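Local coordinates for succinoglycan biosynthesis protein (Bacillus cereus ATCC 14579, PDB 3B55) that binds calcium and belongs to the erythromycin esterase-like family, though its biological function is not established, at residues L53-P58 against K94-K99; D381-D386 against Q432-S437. The protein carries 1 engineered substitution. One frame throughout, in Å; residues are numbered along the deposited sequence.

Contact 1. Residues L53-P58 against K94-K99; sequences LKTTNP and KHRIVK
The loop that leaves edge strand 51-53 drapes over helix 88-104, and Pro58 settles there between His95, Arg96 and Lys99. Its CB sits over one face of the imidazole in a CH-pi contact, 3.9 Å from the centroid of the His95 ring and 22° off the normal, displaced toward ND1. With CG of His95 anti to the backbone N (chi1 179°), the His95 side chain reaches out from the helix, and the side chains of His95 and Pro58 cross at about a right angle. One helical turn further on, the extended chain of Lys99 carries NZ to the Pro58 carbonyl. The hydrogen bond from Lys99 NZ to Pro58 O is 2.8 Å long and comes from well above the carbonyl plane, 43° out of it. In the mixed sheet of this fold strand 51-53 is an outermost strand, so the contact ties the chain leaving that strand to a helix packed on the sheet. Arg96 runs along the loop: CG lies 3.7 Å from Pro58 CA, and CD approaches the carbonyl of Asn57, with Arg96 CD to Asn57 O at 3.1 Å. A bend at chi3 then turns the guanidinium toward Thr55, whose OG1 lies over one face, and NH2 forms a salt bridge with Asp64. The loop is shaped by an ST turn, in which Thr55 OG1 accepts from Asn57 N at 3.3 Å.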
ATOM      1  N   LEU A  53       8.689  22.083  -0.922  1.00 19.04           N
ATOM      2  CA  LEU A  53       9.542  20.953  -0.588  1.00 21.69           C
ATOM      3  C   LEU A  53      10.877  21.284  -1.234  1.00 21.54           C
ATOM      4  O   LEU A  53      10.966  21.475  -2.447  1.00 21.07           O
ATOM      5  CB  LEU A  53       8.968  19.661  -1.168  1.00 20.94           C
ATOM      6  CG  LEU A  53       8.309  18.655  -0.222  1.00 20.27           C
ATOM      7  CD1 LEU A  53       8.022  19.280   1.129  1.00 11.51           C
ATOM      8  CD2 LEU A  53       7.042  18.131  -0.878  1.00 17.86           C
ATOM      9  N   LYS A  54      11.911  21.368  -0.410  1.00 23.07           N
ATOM     10  CA  LYS A  54      13.244  21.720  -0.875  1.00 19.81           C
ATOM     11  C   LYS A  54      13.904  20.682  -1.784  1.00 20.21           C
ATOM     12  O   LYS A  54      14.572  21.037  -2.754  1.00 18.90           O
ATOM     13  CB  LYS A  54      14.126  22.012   0.350  1.00 21.76           C
ATOM     14  CG  LYS A  54      15.314  22.922   0.095  1.00 30.64           C
ATOM     15  CD  LYS A  54      15.694  23.691   1.362  1.00 34.71           C
ATOM     16  CE  LYS A  54      14.588  24.667   1.780  1.00 39.37           C
ATOM     17  NZ  LYS A  54      14.951  25.478   2.979  1.00 39.84           N
ATOM     18  N   THR A  55      13.716  19.401  -1.481  1.00 19.52           N
ATOM     19  CA  THR A  55      14.322  18.336  -2.281  1.00 18.20           C
ATOM     20  C   THR A  55      13.470  17.074  -2.220  1.00 19.35           C
ATOM     21  O   THR A  55      12.416  17.059  -1.585  1.00 17.70           O
ATOM     22  CB  THR A  55      15.701  17.932  -1.731  1.00 17.45           C
ATOM     23  OG1 THR A  55      15.519  17.187  -0.521  1.00 20.50           O
ATOM     24  CG2 THR A  55      16.547  19.161  -1.421  1.00 21.03           C
ATOM     25  N   THR A  56      13.948  16.025  -2.891  1.00 18.73           N
ATOM     26  CA  THR A  56      13.308  14.709  -2.879  1.00 17.79           C
ATOM     27  C   THR A  56      14.369  13.722  -2.368  1.00 17.45           C
ATOM     28  O   THR A  56      14.154  12.512  -2.341  1.00 16.20           O
ATOM     29  CB  THR A  56      12.818  14.259  -4.297  1.00 16.45           C
ATOM     30  OG1 THR A  56      13.907  14.274  -5.224  1.00 12.99           O
ATOM     31  CG2 THR A  56      11.726  15.171  -4.807  1.00 17.19           C
ATOM     32  N   ASN A  57      15.516  14.267  -1.962  1.00 17.14           N
ATOM     33  CA  ASN A  57      16.631  13.476  -1.436  1.00 16.29           C
ATOM     34  C   ASN A  57      16.269  12.963  -0.039  1.00 17.42           C
ATOM     35  O   ASN A  57      15.963  13.747   0.866  1.00 17.36           O
ATOM     36  CB  ASN A  57      17.895  14.339  -1.349  1.00 16.16           C
ATOM     37  CG  ASN A  57      19.149  13.519  -1.093  1.00 19.25           C
ATOM     38  OD1 ASN A  57      19.155  12.620  -0.259  1.00 24.38           O
ATOM     39  ND2 ASN A  57      20.223  13.836  -1.810  1.00 27.43           N
ATOM     40  N   PRO A  58      16.307  11.639   0.159  1.00 15.42           N
ATOM     41  CA  PRO A  58      15.972  11.045   1.459  1.00 15.93           C
ATOM     42  C   PRO A  58      16.840  11.473   2.646  1.00 17.14           C
ATOM     43  O   PRO A  58      16.353  11.513   3.776  1.00 16.70           O
ATOM     44  CB  PRO A  58      16.069   9.541   1.189  1.00 13.74           C
ATOM     45  CG  PRO A  58      15.698   9.440  -0.271  1.00 15.45           C
ATOM     46  CD  PRO A  58      16.489  10.590  -0.862  1.00 18.81           C
ATOM     47  N   LYS A  94       8.410   9.747  -0.768  1.00  9.59           N
ATOM     48  CA  LYS A  94       7.587   8.987   0.163  1.00  8.41           C
ATOM     49  C   LYS A  94       8.473   8.465   1.292  1.00  9.41           C
ATOM     50  O   LYS A  94       8.028   8.297   2.427  1.00  7.44           O
ATOM     51  CB  LYS A  94       6.902   7.827  -0.559  1.00 10.19           C
ATOM     52  CG  LYS A  94       5.643   8.241  -1.306  1.00  4.77           C
ATOM     53  CD  LYS A  94       4.940   7.034  -1.907  1.00  9.46           C
ATOM     54  CE  LYS A  94       4.563   6.017  -0.835  1.00  6.94           C
ATOM     55  NZ  LYS A  94       3.902   4.832  -1.450  1.00  7.34           N
ATOM     56  N   HIS A  95       9.734   8.219   0.958  1.00  7.72           N
ATOM     57  CA  HIS A  95      10.713   7.743   1.919  1.00  8.27           C
ATOM     58  C   HIS A  95      10.914   8.853   2.960  1.00  9.29           C
ATOM     59  O   HIS A  95      10.907   8.603   4.166  1.00  8.52           O
ATOM     60  CB  HIS A  95      12.019   7.420   1.176  1.00  8.84           C
ATOM     61  CG  HIS A  95      13.135   6.937   2.054  1.00 10.39           C
ATOM     62  ND1 HIS A  95      14.304   6.418   1.537  1.00  7.31           N
ATOM     63  CD2 HIS A  95      13.288   6.942   3.398  1.00  9.10           C
ATOM     64  CE1 HIS A  95      15.132   6.128   2.525  1.00  8.71           C
ATOM     65  NE2 HIS A  95      14.540   6.437   3.665  1.00 11.08           N
ATOM     66  N   ARG A  96      11.072  10.081   2.482  1.00  9.73           N
ATOM     67  CA  ARG A  96      11.269  11.220   3.368  1.00  6.74           C
ATOM     68  C   ARG A  96      10.102  11.409   4.338  1.00  9.79           C
ATOM     69  O   ARG A  96      10.302  11.750   5.505  1.00 11.37           O
ATOM     70  CB  ARG A  96      11.442  12.498   2.555  1.00  4.89           C
ATOM     71  CG  ARG A  96      12.611  12.496   1.577  1.00 10.31           C
ATOM     72  CD  ARG A  96      12.861  13.917   1.109  1.00 15.86           C
ATOM     73  NE  ARG A  96      13.175  14.767   2.256  1.00 26.19           N
ATOM     74  CZ  ARG A  96      12.726  16.005   2.422  1.00 24.96           C
ATOM     75  NH1 ARG A  96      11.934  16.555   1.506  1.00 31.34           N
ATOM     76  NH2 ARG A  96      13.056  16.688   3.510  1.00 17.78           N
ATOM     77  N   ILE A  97       8.886  11.207   3.842  1.00  9.73           N
ATOM     78  CA  ILE A  97       7.689  11.359   4.660  1.00  9.97           C
ATOM     79  C   ILE A  97       7.623  10.294   5.748  1.00  9.79           C
ATOM     80  O   ILE A  97       7.318  10.596   6.905  1.00 12.34           O
ATOM     81  CB  ILE A  97       6.416  11.292   3.784  1.00 10.26           C
ATOM     82  CG1 ILE A  97       6.461  12.419   2.745  1.00  9.53           C
ATOM     83  CG2 ILE A  97       5.175  11.402   4.652  1.00  6.31           C
ATOM     84  CD1 ILE A  97       5.352  12.376   1.734  1.00 13.04           C
ATOM     85  N   VAL A  98       7.898   9.049   5.377  1.00  6.42           N
ATOM     86  CA  VAL A  98       7.900   7.972   6.356  1.00  8.77           C
ATOM     87  C   VAL A  98       8.863   8.377   7.464  1.00  8.90           C
ATOM     88  O   VAL A  98       8.533   8.297   8.645  1.00 11.16           O
ATOM     89  CB  VAL A  98       8.376   6.644   5.731  1.00  9.77           C
ATOM     90  CG1 VAL A  98       8.477   5.569   6.800  1.00 10.57           C
ATOM     91  CG2 VAL A  98       7.405   6.214   4.642  1.00  6.88           C
ATOM     92  N   LYS A  99      10.054   8.817   7.059  1.00 11.10           N
ATOM     93  CA  LYS A  99      11.092   9.261   7.983  1.00 11.89           C
ATOM     94  C   LYS A  99      10.540  10.291   8.959  1.00 10.53           C
ATOM     95  O   LYS A  99      10.763  10.205  10.162  1.00  8.84           O
ATOM     96  CB  LYS A  99      12.239   9.912   7.220  1.00 13.69           C
ATOM     97  CG  LYS A  99      13.412   9.014   6.898  1.00 19.29           C
ATOM     98  CD  LYS A  99      14.568   9.879   6.429  1.00 17.39           C
ATOM     99  CE  LYS A  99      15.873   9.121   6.411  1.00 30.56           C
ATOM    100  NZ  LYS A  99      17.000  10.027   6.072  1.00 27.57           N
TER

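Contact 2. Residues D381-D386 against Q432-S437; sequences DQFFID and QIQKVS
One face of the Phe383 ring is laid against the aliphatic part of Gln432, while the amide nitrogen of Gln434 stands at its edge, in the ring plane. Gln432 CB makes a CH-pi contact 3.8 Å from the centroid of the Phe383 ring, offset toward the rim, where Phe383 CZ and Gln432 CB come within 3.4 Å. The two side chains run side by side in the same direction, and Gln432 CG continues past the rim beside CE1 and CZ. CG of Phe383 lies between the backbone N and the carbonyl carbon (chi1 64°), which leans the ring over the neighbouring strand. At the edge, Gln434 NE2 is 3.8 Å from Phe383 CE1; NE2 is hydrogen-bonded to the backbone carbonyls of Phe375 and Val378.

The backbones pair antiparallel. Phe383 and Gln432 form a hydrogen-bonded pair: Phe383 N gives to Gln432 O at 3.1 Å, and Gln432 N gives back to Phe383 O at 2.8 Å. Gln382 and Ile433 are the adjoining non-hydrogen-bonded pair, their side chains on the sheet face toward helix 88-104. Asp381 O closes the pairing, accepting from Gln434 N at 3.0 Å and also from a water, which in turn accepts from Lys435 N at 2.8 Å. This water thus links Asp381 O to Lys435 N, just past the corner at Gln434 where the chain leaves one strand for the next. Strand 382-386 here lies between 51-53 and 429-433, the antiparallel margin of a mixed sheet whose other strands run parallel, as in an alpha/beta fold with helices packed on its sheet.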
ATOM      1  N   ASP A 381       9.396  23.173  -7.703  1.00 15.91           N
ATOM      2  CA  ASP A 381       9.818  21.834  -8.089  1.00 15.74           C
ATOM      3  C   ASP A 381       8.996  20.760  -7.382  1.00 15.69           C
ATOM      4  O   ASP A 381       8.543  19.813  -8.016  1.00 15.09           O
ATOM      5  CB  ASP A 381      11.305  21.649  -7.777  1.00 14.39           C
ATOM      6  CG  ASP A 381      12.194  22.502  -8.662  1.00 24.06           C
ATOM      7  OD1 ASP A 381      13.238  22.989  -8.174  1.00 25.95           O
ATOM      8  OD2 ASP A 381      11.856  22.680  -9.855  1.00 26.82           O
ATOM      9  N   GLN A 382       8.823  20.914  -6.070  1.00 13.72           N
ATOM     10  CA  GLN A 382       8.049  19.982  -5.249  1.00 15.17           C
ATOM     11  C   GLN A 382       7.358  20.775  -4.140  1.00 13.17           C
ATOM     12  O   GLN A 382       7.897  21.765  -3.641  1.00 12.64           O
ATOM     13  CB  GLN A 382       8.944  18.934  -4.570  1.00 16.47           C
ATOM     14  CG  GLN A 382       9.929  18.204  -5.459  1.00 24.98           C
ATOM     15  CD  GLN A 382      11.172  19.011  -5.715  1.00 15.89           C
ATOM     16  OE1 GLN A 382      11.589  19.820  -4.876  1.00 18.93           O
ATOM     17  NE2 GLN A 382      11.786  18.791  -6.866  1.00 25.38           N
ATOM     18  N   PHE A 383       6.171  20.325  -3.748  1.00  9.87           N
ATOM     19  CA  PHE A 383       5.425  20.988  -2.688  1.00  8.22           C
ATOM     20  C   PHE A 383       4.236  20.144  -2.274  1.00  9.84           C
ATOM     21  O   PHE A 383       3.841  19.223  -2.989  1.00  9.16           O
ATOM     22  CB  PHE A 383       4.915  22.357  -3.157  1.00  7.51           C
ATOM     23  CG  PHE A 383       3.916  22.280  -4.282  1.00  8.87           C
ATOM     24  CD1 PHE A 383       4.338  22.193  -5.607  1.00 10.09           C
ATOM     25  CD2 PHE A 383       2.551  22.285  -4.018  1.00 12.87           C
ATOM     26  CE1 PHE A 383       3.414  22.116  -6.651  1.00  8.05           C
ATOM     27  CE2 PHE A 383       1.618  22.210  -5.051  1.00  9.60           C
ATOM     28  CZ  PHE A 383       2.049  22.125  -6.371  1.00 11.41           C
ATOM     29  N   PHE A 384       3.687  20.432  -1.100  1.00  8.94           N
ATOM     30  CA  PHE A 384       2.504  19.721  -0.667  1.00 10.81           C
ATOM     31  C   PHE A 384       1.491  20.737  -0.176  1.00 10.88           C
ATOM     32  O   PHE A 384       1.819  21.912   0.024  1.00  9.89           O
ATOM     33  CB  PHE A 384       2.814  18.659   0.396  1.00  9.35           C
ATOM     34  CG  PHE A 384       3.373  19.196   1.684  1.00 12.64           C
ATOM     35  CD1 PHE A 384       4.691  19.646   1.762  1.00 11.61           C
ATOM     36  CD2 PHE A 384       2.611  19.152   2.848  1.00  9.01           C
ATOM     37  CE1 PHE A 384       5.241  20.029   2.979  1.00  8.61           C
ATOM     38  CE2 PHE A 384       3.153  19.535   4.071  1.00 16.57           C
ATOM     39  CZ  PHE A 384       4.475  19.973   4.135  1.00 10.92           C
ATOM     40  N   ILE A 385       0.254  20.297  -0.001  1.00  9.07           N
ATOM     41  CA  ILE A 385      -0.793  21.209   0.420  1.00 14.32           C
ATOM     42  C   ILE A 385      -1.946  20.471   1.065  1.00 13.93           C
ATOM     43  O   ILE A 385      -2.217  19.314   0.732  1.00 14.54           O
ATOM     44  CB  ILE A 385      -1.315  22.000  -0.798  1.00 15.95           C
ATOM     45  CG1 ILE A 385      -2.492  22.885  -0.394  1.00 17.22           C
ATOM     46  CG2 ILE A 385      -1.708  21.036  -1.907  1.00 17.05           C
ATOM     47  CD1 ILE A 385      -2.728  24.033  -1.361  1.00 21.10           C
ATOM     48  N   ASP A 386      -2.622  21.145   1.991  1.00 13.00           N
ATOM     49  CA  ASP A 386      -3.764  20.553   2.674  1.00 12.84           C
ATOM     50  C   ASP A 386      -5.016  20.879   1.863  1.00 14.89           C
ATOM     51  O   ASP A 386      -5.491  22.020   1.869  1.00 11.34           O
ATOM     52  CB  ASP A 386      -3.909  21.134   4.081  1.00 12.89           C
ATOM     53  CG  ASP A 386      -4.854  20.320   4.949  1.00 15.60           C
ATOM     54  OD1 ASP A 386      -5.828  19.763   4.404  1.00 13.13           O
ATOM     55  OD2 ASP A 386      -4.628  20.252   6.177  1.00 20.17           O
ATOM     56  N   GLN A 432       2.817  17.361  -4.755  1.00  7.35           N
ATOM     57  CA  GLN A 432       3.086  17.472  -6.189  1.00  6.17           C
ATOM     58  C   GLN A 432       4.585  17.480  -6.480  1.00  8.50           C
ATOM     59  O   GLN A 432       5.351  18.181  -5.824  1.00 10.07           O
ATOM     60  CB  GLN A 432       2.457  18.763  -6.741  1.00  5.12           C
ATOM     61  CG  GLN A 432       2.693  19.005  -8.232  1.00  5.26           C
ATOM     62  CD  GLN A 432       1.791  18.157  -9.129  1.00  6.74           C
ATOM     63  OE1 GLN A 432       1.992  18.089 -10.343  1.00 11.31           O
ATOM     64  NE2 GLN A 432       0.782  17.527  -8.536  1.00  4.13           N
ATOM     65  N   ILE A 433       4.990  16.683  -7.461  1.00  8.84           N
ATOM     66  CA  ILE A 433       6.384  16.592  -7.885  1.00  5.96           C
ATOM     67  C   ILE A 433       6.332  16.895  -9.384  1.00  7.19           C
ATOM     68  O   ILE A 433       5.856  16.081 -10.183  1.00  3.90           O
ATOM     69  CB  ILE A 433       6.946  15.179  -7.612  1.00  7.84           C
ATOM     70  CG1 ILE A 433       6.744  14.838  -6.142  1.00  4.35           C
ATOM     71  CG2 ILE A 433       8.441  15.121  -7.942  1.00  8.26           C
ATOM     72  CD1 ILE A 433       7.179  13.440  -5.778  1.00  9.43           C
ATOM     73  N   GLN A 434       6.806  18.080  -9.755  1.00  5.70           N
ATOM     74  CA  GLN A 434       6.748  18.532 -11.138  1.00  9.17           C
ATOM     75  C   GLN A 434       7.552  17.739 -12.164  1.00 11.70           C
ATOM     76  O   GLN A 434       7.153  17.663 -13.325  1.00  9.83           O
ATOM     77  CB  GLN A 434       7.102  20.021 -11.196  1.00  9.17           C
ATOM     78  CG  GLN A 434       6.316  20.864 -10.183  1.00  8.67           C
ATOM     79  CD  GLN A 434       4.823  20.966 -10.503  1.00 11.54           C
ATOM     80  OE1 GLN A 434       4.191  19.988 -10.895  1.00 12.05           O
ATOM     81  NE2 GLN A 434       4.256  22.157 -10.318  1.00 14.21           N
ATOM     82  N   LYS A 435       8.676  17.150 -11.769  1.00 12.18           N
ATOM     83  CA  LYS A 435       9.426  16.348 -12.734  1.00  8.68           C
ATOM     84  C   LYS A 435       9.954  15.049 -12.140  1.00 10.27           C
ATOM     85  O   LYS A 435      10.687  15.044 -11.154  1.00 12.46           O
ATOM     86  CB  LYS A 435      10.595  17.125 -13.356  1.00 11.33           C
ATOM     87  CG  LYS A 435      11.207  16.348 -14.530  1.00 15.59           C
ATOM     88  CD  LYS A 435      12.506  16.923 -15.077  1.00 39.27           C
ATOM     89  CE  LYS A 435      12.262  17.948 -16.174  1.00 45.78           C
ATOM     90  NZ  LYS A 435      11.221  17.481 -17.127  1.00 41.23           N
ATOM     91  N   VAL A 436       9.571  13.936 -12.750  1.00 11.10           N
ATOM     92  CA  VAL A 436      10.024  12.639 -12.282  1.00 10.74           C
ATOM     93  C   VAL A 436      10.879  11.945 -13.333  1.00 12.39           C
ATOM     94  O   VAL A 436      10.861  12.314 -14.509  1.00 10.91           O
ATOM     95  CB  VAL A 436       8.837  11.712 -11.939  1.00 10.93           C
ATOM     96  CG1 VAL A 436       7.936  12.380 -10.906  1.00  8.29           C
ATOM     97  CG2 VAL A 436       8.059  11.366 -13.210  1.00  9.85           C
ATOM     98  N   SER A 437      11.629  10.945 -12.882  1.00 11.08           N
ATOM     99  CA  SER A 437      12.481  10.135 -13.736  1.00 13.01           C
ATOM    100  C   SER A 437      12.229   8.680 -13.305  1.00 14.56           C
ATOM    101  O   SER A 437      11.670   8.428 -12.235  1.00 11.74           O
ATOM    102  CB  SER A 437      13.950  10.516 -13.546  1.00 15.09           C
ATOM    103  OG  SER A 437      14.386  10.256 -12.221  1.00 17.57           O
TER
HETATM  104  O   HOH W   1      10.271  18.168  -9.720  1.00  7.24           O

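How the contacts relate
Strand 382-386 joins the two contacts: it pairs with 429-433 in contact 2 and, along its other edge, with strand 51-53, whose last residue opens contact 1. The centres of contacts 1 and 2 are about 11 Å apart. Leu53 N and Gln382 O, 2.9 Å from each other, probably form a hydrogen bond, and Leu53 CD1 packs at 3.4 Å from Phe384 CD1. Further along the loop, Thr56 CG2 rests 3.6 Å from Gln382 CG. Helix 88-104 is also shared, carrying Arg96 in contact 1 and, through Met93 and Glu89, touching Gln382 and Ile433 of contact 2. Both contacts lie away from the calcium site that includes His85 and Glu113.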